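PDB 1SW6: regulatory protein SWI6 from Saccharomyces cerevisiae, which serves as the shared regulatory subunit of the SBF and MBF complexes, which drive cell-cycle-dependent transcription, this fragment being its ankyrin-repeat domain. Local coordinates for residues Gly25-Ser36 / Trp231-Gly243. Sequence-based numbering, arbitrary orientation.
Sequences GPIITFTHDLTS and WIVKKQNRPIQSG
Lys235 touches the CD1 end of Ile27 with its CB, while its ammonium group hydrogen-bonds to Leu263 O. Arg238 then takes hold of the N-terminal end of segment 25-36: its NE lies 2.8 Å and its NH2 2.9 Å from Gly25 O, a side-on grip on one oxygen that sits in the guanidinium plane. A bend at chi3 (58°) swings that group over Ile27, whose CG1 packs 3.4 Å above the centre of one guanidinium face. NH1 forms a salt bridge with Asp188, which together with the Gly25 bonds restricts the guanidinium's rotation; the same carboxylate oxygen accepts from Trp231 NE1. Pro239 rests its CG on Pro26 CB at 3.6 Å, and its O receives a nearly straight bond (168°) from Ile27 N. Ile240 meets Thr29 methyl to methyl, CG2 to CG2 at 3.5 Å, on the face where both, with Ile27, touch Leu263. Gln241 bonds through N to Ile27 O and through O to Thr29 N. Gly243 N closes the ladder on Thr29 O (3.2 Å), its CA against Ile28 CG2. The result is a two-stranded parallel sheet, joining the N-terminal segment to the third repeat of a largely helical ankyrin-repeat domain.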
loop_
_atom_site.group_PDB
_atom_site.type_symbol
_atom_site.label_atom_id
_atom_site.label_comp_id
_atom_site.label_asym_id
_atom_site.label_seq_id
_atom_site.Cartn_x
_atom_site.Cartn_y
_atom_site.Cartn_z
ATOM N N GLY A 25 23.941 23.301 -2.783
ATOM C CA GLY A 25 22.824 24.260 -3.079
ATOM C C GLY A 25 22.125 24.777 -1.830
ATOM O O GLY A 25 22.356 24.265 -0.730
ATOM N N PRO A 26 21.259 25.794 -1.960
ATOM C CA PRO A 26 20.560 26.332 -0.793
ATOM C C PRO A 26 19.330 25.518 -0.397
ATOM O O PRO A 26 18.750 24.796 -1.211
ATOM C CB PRO A 26 20.195 27.740 -1.242
ATOM C CG PRO A 26 19.852 27.523 -2.668
ATOM C CD PRO A 26 20.982 26.619 -3.151
ATOM N N ILE A 27 18.950 25.643 0.867
ATOM C CA ILE A 27 17.786 24.957 1.398
ATOM C C ILE A 27 16.621 25.940 1.352
ATOM O O ILE A 27 16.630 26.960 2.041
ATOM C CB ILE A 27 18.017 24.533 2.860
ATOM C CG1 ILE A 27 19.240 23.617 2.950
ATOM C CG2 ILE A 27 16.780 23.850 3.407
ATOM C CD1 ILE A 27 19.598 23.204 4.371
ATOM N N ILE A 28 15.628 25.648 0.522
ATOM C CA ILE A 28 14.459 26.510 0.411
ATOM C C ILE A 28 13.521 26.126 1.549
ATOM O O ILE A 28 13.125 24.967 1.675
ATOM C CB ILE A 28 13.792 26.300 -0.942
ATOM C CG1 ILE A 28 14.842 26.483 -2.041
ATOM C CG2 ILE A 28 12.645 27.283 -1.126
ATOM C CD1 ILE A 28 14.329 26.202 -3.435
ATOM N N THR A 29 13.164 27.097 2.380
ATOM C CA THR A 29 12.327 26.820 3.537
ATOM C C THR A 29 10.890 27.337 3.495
ATOM O O THR A 29 10.577 28.269 2.762
ATOM C CB THR A 29 13.004 27.368 4.799
ATOM O OG1 THR A 29 13.264 28.769 4.627
ATOM C CG2 THR A 29 14.335 26.651 5.043
ATOM N N PHE A 30 10.027 26.709 4.293
ATOM C CA PHE A 30 8.618 27.078 4.396
ATOM C C PHE A 30 8.212 26.992 5.868
ATOM O O PHE A 30 8.723 26.140 6.607
ATOM C CB PHE A 30 7.748 26.133 3.560
ATOM C CG PHE A 30 8.196 25.998 2.129
ATOM C CD1 PHE A 30 9.271 25.180 1.796
ATOM C CD2 PHE A 30 7.557 26.708 1.116
ATOM C CE1 PHE A 30 9.706 25.072 0.478
ATOM C CE2 PHE A 30 7.981 26.610 -0.213
ATOM C CZ PHE A 30 9.060 25.790 -0.533
ATOM N N THR A 31 7.306 27.863 6.306
ATOM C CA THR A 31 6.888 27.850 7.711
ATOM C C THR A 31 5.386 27.778 7.971
ATOM O O THR A 31 4.955 27.791 9.127
ATOM C CB THR A 31 7.441 29.079 8.475
ATOM O OG1 THR A 31 7.176 30.272 7.720
ATOM C CG2 THR A 31 8.940 28.933 8.711
ATOM N N HIS A 32 4.591 27.693 6.910
ATOM C CA HIS A 32 3.141 27.626 7.062
ATOM C C HIS A 32 2.709 26.577 8.088
ATOM O O HIS A 32 1.681 26.731 8.743
ATOM C CB HIS A 32 2.484 27.305 5.721
ATOM C CG HIS A 32 2.890 25.979 5.162
ATOM N ND1 HIS A 32 3.978 25.824 4.328
ATOM C CD2 HIS A 32 2.382 24.739 5.351
ATOM C CE1 HIS A 32 4.121 24.545 4.029
ATOM N NE2 HIS A 32 3.165 23.865 4.638
ATOM N N ASP A 33 3.493 25.511 8.221
ATOM C CA ASP A 33 3.171 24.432 9.155
ATOM C C ASP A 33 4.018 24.448 10.416
ATOM O O ASP A 33 3.852 23.599 11.293
ATOM C CB ASP A 33 3.329 23.074 8.460
ATOM C CG ASP A 33 4.658 22.938 7.731
ATOM O OD1 ASP A 33 4.888 21.885 7.103
ATOM O OD2 ASP A 33 5.475 23.877 7.774
ATOM N N LEU A 34 4.920 25.421 10.503
ATOM C CA LEU A 34 5.813 25.531 11.647
ATOM C C LEU A 34 5.531 26.777 12.470
ATOM O O LEU A 34 6.364 27.677 12.553
ATOM C CB LEU A 34 7.266 25.563 11.172
ATOM C CG LEU A 34 7.725 24.453 10.229
ATOM C CD1 LEU A 34 9.198 24.657 9.898
ATOM C CD2 LEU A 34 7.503 23.102 10.876
ATOM N N THR A 35 4.356 26.828 13.083
ATOM C CA THR A 35 3.990 27.979 13.893
ATOM C C THR A 35 3.987 27.651 15.388
ATOM O O THR A 35 4.189 28.536 16.220
ATOM C CB THR A 35 2.602 28.526 13.470
ATOM O OG1 THR A 35 1.659 27.447 13.411
ATOM C CG2 THR A 35 2.685 29.195 12.098
ATOM N N SER A 36 3.779 26.377 15.716
ATOM C CA SER A 36 3.740 25.923 17.107
ATOM C C SER A 36 4.812 26.545 17.994
ATOM O O SER A 36 5.863 26.980 17.514
ATOM C CB SER A 36 3.871 24.401 17.168
ATOM O OG SER A 36 2.814 23.769 16.470
ATOM N N TRP A 231 23.656 14.350 5.715
ATOM C CA TRP A 231 22.833 15.546 5.506
ATOM C C TRP A 231 22.905 16.485 6.709
ATOM O O TRP A 231 23.007 17.706 6.552
ATOM C CB TRP A 231 21.365 15.162 5.265
ATOM C CG TRP A 231 20.460 16.351 4.947
ATOM C CD1 TRP A 231 20.198 16.882 3.711
ATOM C CD2 TRP A 231 19.727 17.144 5.886
ATOM N NE1 TRP A 231 19.343 17.955 3.830
ATOM C CE2 TRP A 231 19.041 18.137 5.153
ATOM C CE3 TRP A 231 19.580 17.113 7.280
ATOM C CZ2 TRP A 231 18.219 19.091 5.765
ATOM C CZ3 TRP A 231 18.759 18.062 7.892
ATOM C CH2 TRP A 231 18.091 19.040 7.130
ATOM N N ILE A 232 22.846 15.913 7.911
ATOM C CA ILE A 232 22.893 16.723 9.106
ATOM C C ILE A 232 24.216 17.491 9.187
ATOM O O ILE A 232 24.215 18.680 9.471
ATOM C CB ILE A 232 22.681 15.864 10.394
ATOM C CG1 ILE A 232 21.225 15.952 10.876
ATOM C CG2 ILE A 232 23.515 16.407 11.526
ATOM C CD1 ILE A 232 20.213 15.401 9.928
ATOM N N VAL A 233 25.336 16.825 8.916
ATOM C CA VAL A 233 26.639 17.495 8.999
ATOM C C VAL A 233 26.947 18.418 7.816
ATOM O O VAL A 233 27.618 19.436 7.983
ATOM C CB VAL A 233 27.803 16.471 9.175
ATOM C CG1 VAL A 233 27.671 15.765 10.509
ATOM C CG2 VAL A 233 27.774 15.428 8.054
ATOM N N LYS A 234 26.447 18.090 6.630
ATOM C CA LYS A 234 26.707 18.931 5.465
ATOM C C LYS A 234 25.846 20.197 5.377
ATOM O O LYS A 234 26.259 21.182 4.767
ATOM C CB LYS A 234 26.549 18.121 4.176
ATOM C CG LYS A 234 27.471 16.911 4.106
ATOM C CD LYS A 234 27.518 16.290 2.721
ATOM C CE LYS A 234 26.154 15.821 2.244
ATOM N NZ LYS A 234 26.206 15.316 0.827
ATOM N N LYS A 235 24.668 20.201 5.989
ATOM C CA LYS A 235 23.816 21.383 5.887
ATOM C C LYS A 235 24.368 22.609 6.613
ATOM O O LYS A 235 23.961 23.741 6.333
ATOM C CB LYS A 235 22.401 21.080 6.389
ATOM C CG LYS A 235 22.252 20.976 7.884
ATOM C CD LYS A 235 20.778 21.060 8.254
ATOM C CE LYS A 235 20.581 21.147 9.756
ATOM N NZ LYS A 235 21.302 22.299 10.369
ATOM N N GLN A 236 25.292 22.373 7.541
ATOM C CA GLN A 236 25.919 23.441 8.319
ATOM C C GLN A 236 26.535 24.514 7.412
ATOM O O GLN A 236 26.553 25.693 7.757
ATOM C CB GLN A 236 27.001 22.846 9.225
ATOM C CG GLN A 236 27.599 23.823 10.218
ATOM C CD GLN A 236 26.567 24.365 11.187
ATOM O OE1 GLN A 236 25.910 23.607 11.911
ATOM N NE2 GLN A 236 26.417 25.686 11.204
ATOM N N ASN A 237 27.043 24.094 6.253
ATOM C CA ASN A 237 27.643 25.018 5.289
ATOM C C ASN A 237 26.710 25.241 4.100
ATOM O O ASN A 237 27.148 25.204 2.946
ATOM C CB ASN A 237 28.974 24.468 4.760
ATOM C CG ASN A 237 29.969 24.187 5.858
ATOM O OD1 ASN A 237 30.165 25.010 6.756
ATOM N ND2 ASN A 237 30.618 23.027 5.791
ATOM N N ARG A 238 25.429 25.467 4.367
ATOM C CA ARG A 238 24.488 25.675 3.282
ATOM C C ARG A 238 23.583 26.881 3.497
ATOM O O ARG A 238 22.934 27.013 4.536
ATOM C CB ARG A 238 23.647 24.412 3.073
ATOM C CG ARG A 238 24.459 23.205 2.622
ATOM C CD ARG A 238 23.553 22.022 2.314
ATOM N NE ARG A 238 22.582 22.362 1.282
ATOM C CZ ARG A 238 21.456 21.692 1.069
ATOM N NH1 ARG A 238 21.162 20.635 1.824
ATOM N NH2 ARG A 238 20.616 22.092 0.120
ATOM N N PRO A 239 23.529 27.782 2.505
ATOM C CA PRO A 239 22.681 28.971 2.625
ATOM C C PRO A 239 21.218 28.565 2.781
ATOM O O PRO A 239 20.821 27.481 2.364
ATOM C CB PRO A 239 22.954 29.718 1.319
ATOM C CG PRO A 239 23.266 28.601 0.350
ATOM C CD PRO A 239 24.154 27.705 1.173
ATOM N N ILE A 240 20.426 29.432 3.395
ATOM C CA ILE A 240 19.011 29.155 3.604
ATOM C C ILE A 240 18.158 30.306 3.075
ATOM O O ILE A 240 18.229 31.424 3.590
ATOM C CB ILE A 240 18.692 28.982 5.103
ATOM C CG1 ILE A 240 19.552 27.867 5.703
ATOM C CG2 ILE A 240 17.213 28.683 5.287
ATOM C CD1 ILE A 240 19.427 27.757 7.214
ATOM N N GLN A 241 17.357 30.042 2.048
ATOM C CA GLN A 241 16.498 31.084 1.505
ATOM C C GLN A 241 15.033 30.668 1.602
ATOM O O GLN A 241 14.691 29.511 1.353
ATOM C CB GLN A 241 16.873 31.389 0.051
ATOM C CG GLN A 241 16.701 30.232 -0.912
ATOM C CD GLN A 241 17.005 30.622 -2.351
ATOM O OE1 GLN A 241 18.118 31.044 -2.673
ATOM N NE2 GLN A 241 16.013 30.483 -3.224
ATOM N N SER A 242 14.177 31.611 1.986
ATOM C CA SER A 242 12.743 31.353 2.117
ATOM C C SER A 242 12.088 31.297 0.736
ATOM O O SER A 242 12.085 32.287 0.003
ATOM C CB SER A 242 12.086 32.451 2.960
ATOM O OG SER A 242 10.681 32.270 3.046
ATOM N N GLY A 243 11.534 30.137 0.387
ATOM C CA GLY A 243 10.899 29.985 -0.910
ATOM C C GLY A 243 9.421 30.318 -0.915
ATOM O O GLY A 243 8.903 30.876 -1.886
#